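Putative secreted protein (Streptomyces sp. SirexAA-E, PDB 4PEY) hydrolyses laminarin and laminari-oligosaccharides from their non-reducing ends as a secreted exo-beta-1,3-glucanase of glycoside hydrolase family 55, releasing glucose and laminaribiose. Local coordinates at residues Q172-T177 with F454-K459; H398-R403 with F434-N439; W190-S195 with P208-L213; G450-Y455 with W492-Y497. The protein carries 1 engineered substitution. One frame throughout, in Å; residues are numbered along the deposited sequence.

Contact 1: Q172-T177 with F454-K459; sequences QQQWYT and FYQNAK. Engineered in segment 454-459: Ala458 (natural residue Glu). With BGC (beta-D-glucopyranose), chain B; BGC (beta-D-glucopyranose), chain C.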
# COMPACT_ATOMS: atom_id res chain seq x y z
N GLN A 172 16.04 4.45 5.85
CA GLN A 172 14.99 3.63 5.25
C GLN A 172 15.54 2.34 4.67
O GLN A 172 16.45 2.37 3.85
CB GLN A 172 14.27 4.40 4.15
CG GLN A 172 13.29 5.46 4.65
CD GLN A 172 12.02 4.85 5.21
OE1 GLN A 172 11.82 3.63 5.16
NE2 GLN A 172 11.15 5.69 5.74
N GLN A 173 14.97 1.20 5.07
CA GLN A 173 15.43 -0.11 4.60
C GLN A 173 15.25 -0.29 3.10
O GLN A 173 16.11 -0.82 2.40
CB GLN A 173 14.67 -1.22 5.32
CG GLN A 173 14.92 -1.33 6.80
CD GLN A 173 13.86 -2.18 7.48
OE1 GLN A 173 13.07 -2.89 6.83
NE2 GLN A 173 13.82 -2.10 8.80
N GLN A 174 14.08 0.13 2.63
CA GLN A 174 13.67 -0.15 1.27
C GLN A 174 12.68 0.92 0.83
O GLN A 174 12.17 1.67 1.67
CB GLN A 174 13.07 -1.56 1.16
CG GLN A 174 11.71 -1.77 1.85
CD GLN A 174 11.80 -2.09 3.34
OE1 GLN A 174 12.56 -2.97 3.77
NE2 GLN A 174 11.01 -1.38 4.14
N TRP A 175 12.40 0.99 -0.46
CA TRP A 175 11.46 1.98 -0.98
C TRP A 175 11.06 1.63 -2.39
O TRP A 175 11.86 1.06 -3.13
CB TRP A 175 12.08 3.39 -0.96
CG TRP A 175 11.04 4.46 -0.94
CD1 TRP A 175 10.41 5.03 -2.02
CD2 TRP A 175 10.44 5.04 0.23
NE1 TRP A 175 9.48 5.95 -1.59
CE2 TRP A 175 9.48 5.98 -0.22
CE3 TRP A 175 10.65 4.88 1.60
CZ2 TRP A 175 8.72 6.75 0.67
CZ3 TRP A 175 9.89 5.64 2.49
CH2 TRP A 175 8.93 6.56 2.01
N TYR A 176 9.82 1.97 -2.76
CA TYR A 176 9.36 1.89 -4.14
C TYR A 176 8.88 3.25 -4.64
O TYR A 176 8.08 3.91 -3.99
CB TYR A 176 8.22 0.86 -4.30
CG TYR A 176 7.70 0.76 -5.72
CD1 TYR A 176 8.57 0.53 -6.79
CD2 TYR A 176 6.34 0.89 -6.00
CE1 TYR A 176 8.09 0.43 -8.10
CE2 TYR A 176 5.85 0.78 -7.30
CZ TYR A 176 6.73 0.55 -8.34
OH TYR A 176 6.23 0.45 -9.62
N THR A 177 9.39 3.65 -5.80
CA THR A 177 8.98 4.88 -6.45
C THR A 177 8.56 4.54 -7.87
O THR A 177 9.31 3.85 -8.58
CB THR A 177 10.13 5.92 -6.49
OG1 THR A 177 10.69 6.09 -5.19
CG2 THR A 177 9.66 7.28 -7.04
N PHE A 454 8.80 -4.50 -7.01
CA PHE A 454 8.98 -4.25 -5.57
C PHE A 454 8.15 -5.17 -4.67
O PHE A 454 6.92 -5.15 -4.70
CB PHE A 454 8.70 -2.80 -5.17
CG PHE A 454 8.98 -2.55 -3.70
CD1 PHE A 454 10.23 -2.13 -3.28
CD2 PHE A 454 7.99 -2.77 -2.75
CE1 PHE A 454 10.49 -1.91 -1.92
CE2 PHE A 454 8.25 -2.57 -1.40
CZ PHE A 454 9.49 -2.13 -0.99
N TYR A 455 8.85 -5.92 -3.83
CA TYR A 455 8.20 -6.72 -2.79
C TYR A 455 8.92 -6.53 -1.47
O TYR A 455 10.16 -6.57 -1.42
CB TYR A 455 8.20 -8.21 -3.17
CG TYR A 455 7.51 -9.12 -2.17
CD1 TYR A 455 6.19 -8.89 -1.80
CD2 TYR A 455 8.17 -10.22 -1.61
CE1 TYR A 455 5.54 -9.73 -0.90
CE2 TYR A 455 7.53 -11.07 -0.71
CZ TYR A 455 6.21 -10.82 -0.36
OH TYR A 455 5.55 -11.65 0.53
N GLN A 456 8.16 -6.31 -0.41
CA GLN A 456 8.70 -6.29 0.94
C GLN A 456 7.92 -7.25 1.82
O GLN A 456 6.69 -7.14 1.92
CB GLN A 456 8.67 -4.89 1.55
CG GLN A 456 9.34 -4.81 2.96
CD GLN A 456 8.38 -5.08 4.11
OE1 GLN A 456 7.29 -4.50 4.18
NE2 GLN A 456 8.78 -5.96 5.02
N ASN A 457 8.63 -8.19 2.44
CA ASN A 457 8.04 -9.12 3.38
C ASN A 457 8.84 -9.19 4.66
O ASN A 457 10.06 -9.01 4.65
CB ASN A 457 7.94 -10.52 2.77
CG ASN A 457 7.75 -11.59 3.82
OD1 ASN A 457 8.71 -12.18 4.32
ND2 ASN A 457 6.49 -11.85 4.17
N ALA A 458 8.15 -9.44 5.77
CA ALA A 458 8.80 -9.97 6.97
C ALA A 458 8.01 -11.19 7.37
O ALA A 458 6.78 -11.18 7.29
CB ALA A 458 8.86 -8.95 8.09
N LYS A 459 8.70 -12.25 7.78
CA LYS A 459 8.04 -13.48 8.18
C LYS A 459 7.42 -13.33 9.57
O LYS A 459 7.73 -12.38 10.29
CB LYS A 459 9.02 -14.66 8.14
CG LYS A 459 9.48 -15.05 6.72
CD LYS A 459 8.32 -15.49 5.81
CE LYS A 459 7.58 -16.70 6.37
NZ LYS A 459 6.39 -17.08 5.54
C2 BGC B . 16.47 -2.13 10.73
C3 BGC B . 15.87 -2.95 11.87
C4 BGC B . 16.86 -4.00 12.34
C5 BGC B . 18.18 -3.32 12.67
C6 BGC B . 19.22 -4.32 13.14
C1 BGC B . 17.85 -1.60 11.10
O1 BGC B . 18.43 -0.99 9.97
O2 BGC B . 15.61 -1.06 10.40
O3 BGC B . 14.64 -3.59 11.35
O4 BGC B . 16.35 -4.67 13.48
O5 BGC B . 18.66 -2.68 11.51
O6 BGC B . 20.38 -3.62 13.55
C2 BGC C . 12.29 -3.85 11.28
C3 BGC C . 11.03 -4.17 12.09
C4 BGC C . 11.33 -5.30 13.07
C5 BGC C . 12.53 -4.93 13.92
C6 BGC C . 12.85 -6.04 14.91
C1 BGC C . 13.50 -3.64 12.18
O2 BGC C . 12.06 -2.66 10.56
O3 BGC C . 10.06 -4.57 11.10
O4 BGC C . 10.18 -5.54 13.86
O5 BGC C . 13.65 -4.73 13.07
O6 BGC C . 13.93 -5.65 15.73
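Tyr176 lays its CB over one face of the Phe454 ring, 3.5 Å from Phe454 CG and displaced toward the rim, in a CH-pi contact. Beyond that point the two aromatic side chains run past each other in opposite directions. Their planes are only 24° apart, yet the rings have slid so far that they barely overlap. With CG of Phe454 opposite its backbone N (chi1 -176°), the ring lies across the facing strand: Phe454 CE1 comes to 3.5 Å from Trp175 O, and Phe454 CZ meets Gln174 CG at the ring edge, 3.6 Å away. No hydrogen bond joins strands 174-177 and 454-458, which pass in roughly opposite directions with axes 7.8 Å apart. This is the seam between the two parallel beta-helices that family 55 enzymes set side by side, and side chains fill it. Gln174 rests its CD on Gln456 CG at 3.7 Å, the two amides turned 30° from each other; their polar ends bind elsewhere, Gln174 OE1 to Tyr497 and Gln456 to Gln130. Just before strand 174-177, Gln173 NE2 spans a glycosidic linkage, donating to O2 of both joined glucose units, 2.6 Å to each.

Contact 2: H398-R403 with F434-N439; sequences HTWVWR and FVEHFN. With BGC (beta-D-glucopyranose), chain D.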
# COMPACT_ATOMS: atom_id res chain seq x y z
N HIS A 398 0.21 -0.61 -4.86
CA HIS A 398 0.35 -0.34 -3.42
C HIS A 398 -0.68 -1.05 -2.55
O HIS A 398 -1.83 -0.62 -2.41
CB HIS A 398 0.31 1.14 -3.08
CG HIS A 398 0.85 1.43 -1.71
ND1 HIS A 398 0.45 2.50 -0.95
CD2 HIS A 398 1.76 0.75 -0.97
CE1 HIS A 398 1.10 2.48 0.20
NE2 HIS A 398 1.90 1.43 0.22
N THR A 399 -0.24 -2.15 -1.96
CA THR A 399 -1.02 -2.81 -0.92
C THR A 399 -0.09 -3.14 0.25
O THR A 399 1.11 -3.34 0.06
CB THR A 399 -1.72 -4.09 -1.45
OG1 THR A 399 -2.61 -4.58 -0.45
CG2 THR A 399 -0.72 -5.16 -1.79
N TRP A 400 -0.65 -3.12 1.46
CA TRP A 400 0.00 -3.65 2.65
C TRP A 400 -0.97 -4.63 3.25
O TRP A 400 -2.04 -4.24 3.71
CB TRP A 400 0.35 -2.57 3.67
CG TRP A 400 1.19 -3.04 4.87
CD1 TRP A 400 2.19 -3.97 4.88
CD2 TRP A 400 1.10 -2.54 6.23
NE1 TRP A 400 2.73 -4.09 6.16
CE2 TRP A 400 2.08 -3.22 6.99
CE3 TRP A 400 0.29 -1.59 6.85
CZ2 TRP A 400 2.27 -2.96 8.35
CZ3 TRP A 400 0.48 -1.34 8.21
CH2 TRP A 400 1.45 -2.04 8.95
N VAL A 401 -0.58 -5.90 3.24
CA VAL A 401 -1.41 -6.97 3.76
C VAL A 401 -0.65 -7.50 4.97
O VAL A 401 0.43 -8.08 4.82
CB VAL A 401 -1.68 -8.05 2.68
CG1 VAL A 401 -2.51 -9.19 3.24
CG2 VAL A 401 -2.37 -7.41 1.49
N TRP A 402 -1.20 -7.27 6.16
CA TRP A 402 -0.42 -7.34 7.39
C TRP A 402 -1.09 -8.13 8.50
O TRP A 402 -2.11 -7.69 9.05
CB TRP A 402 -0.15 -5.91 7.87
CG TRP A 402 0.69 -5.71 9.13
CD1 TRP A 402 2.04 -5.87 9.25
CD2 TRP A 402 0.23 -5.22 10.40
NE1 TRP A 402 2.45 -5.52 10.53
CE2 TRP A 402 1.36 -5.13 11.25
CE3 TRP A 402 -1.03 -4.86 10.90
CZ2 TRP A 402 1.26 -4.68 12.57
CZ3 TRP A 402 -1.12 -4.43 12.21
CH2 TRP A 402 0.02 -4.34 13.03
N ARG A 403 -0.53 -9.28 8.83
CA ARG A 403 -0.91 -9.97 10.06
C ARG A 403 -0.17 -9.27 11.20
O ARG A 403 1.06 -9.16 11.18
CB ARG A 403 -0.56 -11.46 10.00
CG ARG A 403 -0.78 -12.15 11.34
CD ARG A 403 -0.58 -13.67 11.30
NE ARG A 403 -0.63 -14.19 12.66
CZ ARG A 403 0.43 -14.51 13.40
NH1 ARG A 403 1.66 -14.43 12.90
NH2 ARG A 403 0.25 -14.93 14.63
N PHE A 434 3.55 -5.13 -0.37
CA PHE A 434 4.05 -5.27 1.00
C PHE A 434 3.18 -6.29 1.72
O PHE A 434 1.98 -6.04 1.90
CB PHE A 434 3.98 -3.94 1.78
CG PHE A 434 4.76 -2.79 1.18
CD1 PHE A 434 4.31 -2.14 0.04
CD2 PHE A 434 5.88 -2.28 1.83
CE1 PHE A 434 5.00 -1.06 -0.49
CE2 PHE A 434 6.57 -1.19 1.34
CZ PHE A 434 6.13 -0.57 0.17
N VAL A 435 3.73 -7.44 2.11
CA VAL A 435 2.93 -8.49 2.75
C VAL A 435 3.73 -9.13 3.87
O VAL A 435 4.86 -9.56 3.63
CB VAL A 435 2.49 -9.59 1.73
CG1 VAL A 435 1.53 -10.58 2.39
CG2 VAL A 435 1.84 -8.97 0.50
N GLU A 436 3.17 -9.19 5.08
CA GLU A 436 3.96 -9.58 6.26
C GLU A 436 3.27 -10.44 7.31
O GLU A 436 2.10 -10.20 7.65
CB GLU A 436 4.47 -8.35 7.00
CG GLU A 436 5.18 -7.30 6.17
CD GLU A 436 5.72 -6.22 7.06
OE1 GLU A 436 4.89 -5.41 7.56
OE2 GLU A 436 6.94 -6.22 7.32
N HIS A 437 4.03 -11.41 7.83
CA HIS A 437 3.82 -12.11 9.10
C HIS A 437 2.80 -13.26 9.07
O HIS A 437 2.41 -13.76 10.12
CB HIS A 437 3.41 -11.14 10.22
CG HIS A 437 4.33 -9.96 10.37
ND1 HIS A 437 5.70 -10.07 10.48
CD2 HIS A 437 4.05 -8.63 10.44
CE1 HIS A 437 6.23 -8.87 10.61
NE2 HIS A 437 5.25 -7.98 10.58
N PHE A 438 2.41 -13.73 7.88
CA PHE A 438 1.42 -14.80 7.79
C PHE A 438 1.97 -16.14 8.27
O PHE A 438 3.18 -16.38 8.24
CB PHE A 438 0.87 -14.85 6.36
CG PHE A 438 0.03 -13.65 6.06
CD1 PHE A 438 -1.33 -13.67 6.31
CD2 PHE A 438 0.63 -12.46 5.69
CE1 PHE A 438 -2.10 -12.54 6.13
CE2 PHE A 438 -0.12 -11.32 5.51
CZ PHE A 438 -1.49 -11.35 5.74
N ASN A 439 1.08 -17.00 8.77
CA ASN A 439 1.54 -18.27 9.34
C ASN A 439 2.10 -19.21 8.28
O ASN A 439 2.96 -20.04 8.58
CB ASN A 439 0.42 -18.99 10.12
CG ASN A 439 -0.10 -18.19 11.31
OD1 ASN A 439 -0.65 -17.10 11.15
ND2 ASN A 439 0.04 -18.75 12.51
C2 BGC D . 7.80 -4.68 10.35
C3 BGC D . 6.37 -4.26 10.68
C4 BGC D . 6.17 -4.23 12.18
C5 BGC D . 7.20 -3.31 12.81
C6 BGC D . 7.01 -3.23 14.32
C1 BGC D . 8.82 -3.90 11.17
O2 BGC D . 8.03 -4.49 8.96
O3 BGC D . 5.46 -5.19 10.11
O4 BGC D . 4.87 -3.82 12.51
O5 BGC D . 8.48 -3.84 12.55
O6 BGC D . 7.39 -4.45 14.90
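Trp400 and Glu436 meet on adjoining coils of a parallel beta-helix, where strands 399-403 and 434-436 run in the same direction with axes 4.7 Å apart. The tight part is the sugar-binding face. Trp400 NE1 donates to Glu436 OE1 at 2.9 Å, within the indole plane but reaching the carboxylate on its anti side, 32° out of plane. The same oxygen accepts O3 of the non-reducing-end glucose, and Trp402 NE1 and His437 NE2 both donate to that O3, so three side chains fix the hydroxyl. Glu436 OE2 takes the sugar O2 at 2.6 Å and is also bound by Gln456. On the other face Val401 CG1 presses on Phe438 CZ at 3.5 Å. Arg403 runs extended past this ring, its CB 4.2 Å above the centre of the Phe438 ring, and Arg403 NH1 meets His437 O at 3.0 Å in the guanidinium plane; Asn415 and Asp462 take other nitrogens of the group. A leucine in place of Arg403 would probably leave His437 O without this donor and Asp462 without its salt-bridge mate. Fewer bonds hold the ends. Asn439 OD1 sits over one guanidinium face but accepts from Ala417 N instead, and His398 stands loosely oblique to Phe434, planes 72° apart, touching through His398 CD2 and Phe434 CE1 at 3.7 Å.

Contact 3: W190-S195 with P208-L213; sequences WNMTFS and PPYTTL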
# COMPACT_ATOMS: atom_id res chain seq x y z
N TRP A 190 18.76 -1.53 1.66
CA TRP A 190 18.59 -2.93 1.25
C TRP A 190 17.93 -3.11 -0.12
O TRP A 190 18.29 -4.03 -0.86
CB TRP A 190 17.76 -3.72 2.27
CG TRP A 190 18.36 -3.82 3.64
CD1 TRP A 190 19.66 -3.57 4.00
CD2 TRP A 190 17.66 -4.14 4.84
NE1 TRP A 190 19.81 -3.74 5.36
CE2 TRP A 190 18.60 -4.10 5.90
CE3 TRP A 190 16.34 -4.49 5.12
CZ2 TRP A 190 18.25 -4.36 7.22
CZ3 TRP A 190 15.99 -4.76 6.43
CH2 TRP A 190 16.94 -4.69 7.47
N ASN A 191 16.97 -2.25 -0.46
CA ASN A 191 16.20 -2.46 -1.69
C ASN A 191 15.45 -1.21 -2.11
O ASN A 191 14.32 -1.00 -1.69
CB ASN A 191 15.20 -3.62 -1.50
CG ASN A 191 14.24 -3.78 -2.69
OD1 ASN A 191 14.54 -3.37 -3.81
ND2 ASN A 191 13.07 -4.36 -2.42
N MET A 192 16.07 -0.38 -2.91
CA MET A 192 15.40 0.75 -3.51
C MET A 192 15.06 0.47 -4.97
O MET A 192 15.93 0.28 -5.79
CB MET A 192 16.26 2.02 -3.41
CG MET A 192 16.28 2.75 -2.07
SD MET A 192 16.47 1.75 -0.55
CE MET A 192 16.23 3.01 0.70
N THR A 193 13.78 0.38 -5.25
CA THR A 193 13.30 0.02 -6.58
C THR A 193 12.57 1.20 -7.24
O THR A 193 11.84 1.96 -6.57
CB THR A 193 12.37 -1.23 -6.50
OG1 THR A 193 13.13 -2.36 -6.05
CG2 THR A 193 11.73 -1.56 -7.84
N PHE A 194 12.80 1.35 -8.54
CA PHE A 194 12.25 2.44 -9.35
C PHE A 194 11.65 1.88 -10.63
O PHE A 194 12.29 1.06 -11.29
CB PHE A 194 13.35 3.44 -9.72
CG PHE A 194 14.22 3.87 -8.56
CD1 PHE A 194 15.31 3.10 -8.16
CD2 PHE A 194 13.95 5.04 -7.87
CE1 PHE A 194 16.10 3.49 -7.10
CE2 PHE A 194 14.75 5.44 -6.80
CZ PHE A 194 15.82 4.67 -6.41
N SER A 195 10.45 2.31 -11.01
CA SER A 195 9.99 2.05 -12.38
C SER A 195 9.40 3.34 -12.95
O SER A 195 8.57 3.97 -12.32
CB SER A 195 8.98 0.89 -12.45
OG SER A 195 7.78 1.14 -11.75
N PRO A 208 25.13 0.25 -5.22
CA PRO A 208 24.09 0.30 -4.18
C PRO A 208 22.91 -0.58 -4.61
O PRO A 208 22.85 -0.95 -5.78
CB PRO A 208 23.69 1.78 -4.12
CG PRO A 208 24.80 2.52 -4.79
CD PRO A 208 25.36 1.58 -5.82
N PRO A 209 22.01 -0.92 -3.68
CA PRO A 209 20.93 -1.86 -4.04
C PRO A 209 19.80 -1.17 -4.81
O PRO A 209 18.67 -1.07 -4.32
CB PRO A 209 20.45 -2.38 -2.68
CG PRO A 209 20.74 -1.24 -1.74
CD PRO A 209 22.04 -0.64 -2.23
N TYR A 210 20.12 -0.72 -6.02
CA TYR A 210 19.17 -0.04 -6.89
C TYR A 210 18.65 -0.96 -7.99
O TYR A 210 19.42 -1.45 -8.83
CB TYR A 210 19.81 1.19 -7.53
CG TYR A 210 20.18 2.31 -6.58
CD1 TYR A 210 19.43 2.59 -5.45
CD2 TYR A 210 21.29 3.11 -6.84
CE1 TYR A 210 19.78 3.64 -4.60
CE2 TYR A 210 21.65 4.15 -6.01
CZ TYR A 210 20.89 4.41 -4.88
OH TYR A 210 21.25 5.46 -4.07
N THR A 211 17.34 -1.17 -8.00
CA THR A 211 16.65 -1.92 -9.05
C THR A 211 15.89 -0.90 -9.87
O THR A 211 14.95 -0.29 -9.36
CB THR A 211 15.68 -2.97 -8.46
OG1 THR A 211 16.43 -3.93 -7.71
CG2 THR A 211 14.89 -3.68 -9.57
N THR A 212 16.28 -0.70 -11.12
CA THR A 212 15.75 0.41 -11.90
C THR A 212 15.20 -0.06 -13.24
O THR A 212 15.93 -0.59 -14.08
CB THR A 212 16.84 1.47 -12.14
OG1 THR A 212 17.36 1.91 -10.88
CG2 THR A 212 16.28 2.66 -12.91
N LEU A 213 13.90 0.17 -13.43
CA LEU A 213 13.21 -0.13 -14.68
C LEU A 213 12.86 1.18 -15.38
O LEU A 213 12.34 2.10 -14.76
CB LEU A 213 11.95 -0.96 -14.41
CG LEU A 213 12.08 -2.40 -13.90
CD1 LEU A 213 12.71 -2.50 -12.51
CD2 LEU A 213 10.71 -3.03 -13.86
O HOH W 1 16.80 -3.12 -5.21
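Trp190 touches Pro209 through its backbone, Trp190 O lying 3.3 Å from Pro209 CB, just where two neighbouring coils of the N-terminal parallel beta-helix come into register. The indole itself leads off toward the substrate site, edge-to-face with Tyr497. At Asn191 the strand begins, and its side-chain OD1 is a shared acceptor: a water 2.7 Å from Asn191 OD1 also bonds to Pro209 O and to Thr211 OG1, itself hydrogen-bonded to Asp524, bridging the two coils. Met192 N then binds Pro209 O; Pro209 centres an inverse gamma turn closed by Tyr210 N on Pro208 O. Met192 CB meets the edge of the Tyr210 ring, 3.8 Å from Tyr210 CD1. Thr193 lies beside Thr211, both side chains pointing the same way, with Thr193 OG1 3.6 Å from Thr211 CB. That hydroxyl is placed alongside the backbone N (chi1 -65°), from where Thr193 OG1 donates back to Asn191 OD1 at 2.8 Å. A valine at Thr193 is likely to leave Asn191 OD1 with one partner fewer and its amide freer to turn away from the bridging water. Phe194 follows on the opposite sheet face, its N bound to Thr211 O. The Phe194 ring turns an edge toward the face of Tyr210 in an offset edge-to-face pair, centroids 5.8 Å apart and planes at 72°; Trp185 meets both rings. Phe194 O receives Leu213 N at 2.8 Å. Ser195 closes the run: its OG reaches Tyr176 and Thr216, and Ser195 CA lies 3.3 Å from Leu213 O.

Contact 4: G450-Y455 with W492-Y497; sequences GKTIFY and WGMGSY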
# COMPACT_ATOMS: atom_id res chain seq x y z
N GLY A 450 2.39 -13.39 -14.40
CA GLY A 450 2.39 -12.40 -13.34
C GLY A 450 3.68 -11.59 -13.33
O GLY A 450 4.74 -12.07 -13.76
N LYS A 451 3.58 -10.36 -12.86
CA LYS A 451 4.73 -9.48 -12.70
C LYS A 451 4.62 -8.75 -11.37
O LYS A 451 3.55 -8.23 -11.03
CB LYS A 451 4.80 -8.46 -13.84
CG LYS A 451 5.19 -9.06 -15.18
CD LYS A 451 5.24 -7.99 -16.25
CE LYS A 451 5.48 -8.63 -17.61
NZ LYS A 451 5.43 -7.66 -18.74
N THR A 452 5.73 -8.72 -10.62
CA THR A 452 5.80 -7.94 -9.40
C THR A 452 7.00 -7.02 -9.46
O THR A 452 8.12 -7.47 -9.70
CB THR A 452 5.91 -8.83 -8.13
OG1 THR A 452 4.67 -9.52 -7.95
CG2 THR A 452 6.20 -7.98 -6.89
N ILE A 453 6.75 -5.72 -9.27
CA ILE A 453 7.80 -4.73 -9.19
C ILE A 453 7.76 -4.16 -7.77
O ILE A 453 6.79 -3.49 -7.40
CB ILE A 453 7.63 -3.61 -10.23
CG1 ILE A 453 7.68 -4.20 -11.65
CG2 ILE A 453 8.73 -2.55 -10.07
CD1 ILE A 453 7.27 -3.23 -12.72
N PHE A 454 8.80 -4.50 -7.01
CA PHE A 454 8.98 -4.25 -5.57
C PHE A 454 8.15 -5.17 -4.67
O PHE A 454 6.92 -5.15 -4.70
CB PHE A 454 8.70 -2.80 -5.17
CG PHE A 454 8.98 -2.55 -3.70
CD1 PHE A 454 10.23 -2.13 -3.28
CD2 PHE A 454 7.99 -2.77 -2.75
CE1 PHE A 454 10.49 -1.91 -1.92
CE2 PHE A 454 8.25 -2.57 -1.40
CZ PHE A 454 9.49 -2.13 -0.99
N TYR A 455 8.85 -5.92 -3.83
CA TYR A 455 8.20 -6.72 -2.79
C TYR A 455 8.92 -6.53 -1.47
O TYR A 455 10.16 -6.57 -1.42
CB TYR A 455 8.20 -8.21 -3.17
CG TYR A 455 7.51 -9.12 -2.17
CD1 TYR A 455 6.19 -8.89 -1.80
CD2 TYR A 455 8.17 -10.22 -1.61
CE1 TYR A 455 5.54 -9.73 -0.90
CE2 TYR A 455 7.53 -11.07 -0.71
CZ TYR A 455 6.21 -10.82 -0.36
OH TYR A 455 5.55 -11.65 0.53
N TRP A 492 10.93 -8.20 -9.72
CA TRP A 492 12.06 -7.28 -9.59
C TRP A 492 12.10 -6.63 -8.20
O TRP A 492 11.10 -6.05 -7.78
CB TRP A 492 11.98 -6.14 -10.61
CG TRP A 492 12.09 -6.43 -12.08
CD1 TRP A 492 13.20 -6.26 -12.86
CD2 TRP A 492 11.03 -6.83 -12.96
NE1 TRP A 492 12.90 -6.56 -14.17
CE2 TRP A 492 11.58 -6.92 -14.26
CE3 TRP A 492 9.68 -7.14 -12.78
CZ2 TRP A 492 10.83 -7.30 -15.37
CZ3 TRP A 492 8.93 -7.52 -13.89
CH2 TRP A 492 9.50 -7.59 -15.17
N GLY A 493 13.26 -6.68 -7.53
CA GLY A 493 13.47 -5.88 -6.33
C GLY A 493 12.66 -6.39 -5.15
O GLY A 493 11.72 -5.73 -4.69
N MET A 494 13.04 -7.56 -4.63
CA MET A 494 12.19 -8.27 -3.69
C MET A 494 12.97 -8.76 -2.48
O MET A 494 14.01 -9.39 -2.63
CB MET A 494 11.53 -9.47 -4.39
CG MET A 494 10.90 -9.11 -5.74
SD MET A 494 10.23 -10.52 -6.62
CE MET A 494 8.80 -10.85 -5.65
N GLY A 495 12.44 -8.48 -1.29
CA GLY A 495 13.11 -8.85 -0.06
C GLY A 495 12.20 -9.48 0.98
O GLY A 495 11.04 -9.07 1.13
N SER A 496 12.73 -10.47 1.69
CA SER A 496 12.04 -11.10 2.82
C SER A 496 12.95 -11.07 4.04
O SER A 496 14.11 -11.45 3.94
CB SER A 496 11.66 -12.55 2.47
OG SER A 496 11.11 -13.22 3.60
N TYR A 497 12.42 -10.63 5.19
CA TYR A 497 13.22 -10.49 6.41
C TYR A 497 12.67 -11.40 7.51
O TYR A 497 11.47 -11.62 7.58
CB TYR A 497 13.23 -9.03 6.91
CG TYR A 497 13.29 -8.00 5.80
CD1 TYR A 497 14.12 -8.17 4.70
CD2 TYR A 497 12.50 -6.86 5.86
CE1 TYR A 497 14.15 -7.24 3.67
CE2 TYR A 497 12.51 -5.93 4.84
CZ TYR A 497 13.35 -6.11 3.75
OH TYR A 497 13.38 -5.18 2.73
O HOH W 2 12.13 -5.18 0.20
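Tyr455 O is gripped twice, by Gly495 N at 3.0 Å and by a water that also donates to Tyr497 OH, so the water bridges the two strands. The amide comes in 38° above the carbonyl plane. One step back, Gly493 O accepts Tyr455 N and, weakly, Asn191 ND2. Both strands turn a corner here, Phe454 and Gly493 each with positive phi, and hydrogen bonds continue round the bend: Phe454 N binds Trp492 O, and Trp492 N binds Thr452 O at 2.9 Å. Such matched corners on successive coils belong to a parallel beta-helix. Trp492 points its CG away from its carbonyl carbon (chi1 -65°), which brings the benzene part of the indole alongside the neighbouring coil: Thr452 O lies in the ring plane, 3.5 Å from Trp492 CE3, and Ile453 CG1 packs obliquely at 3.7 Å from the same carbon. Past the corner Met494 bends at its thioether, so that Met494 CE reaches Tyr455 CB at 3.7 Å and also approaches Thr452 CG2. Strand 450-458 lies between strands 429-436 and 489-498. Met494 packs onward against Phe522 and Leu525 of strand 520-529, while Ile453 and Trp492 face strand 210-220 of the other beta-helix.

From the N terminus, contact 1 opens first, at 172-177, and closes only at 454-459, spanning the passage from the first beta-helix into the second and binding the two across their seam. Inside that long loop sit two short closures in series: contact 3 joins neighbouring coils of the first beta-helix, and contact 2 does the same in the second. Contact 4 starts on the strand where contact 1 ends, sharing Phe454 and Tyr455, and adds the next coil. Contacts 1, 3 and 4 converge on the seam, where Ile453 packs on Tyr176 and Leu213. Contact 2 meets Phe454 through Phe434, and probable hydrogen bonds tie Val435 O to Asn457 ND2 and His437 N to engineered Ala458 O.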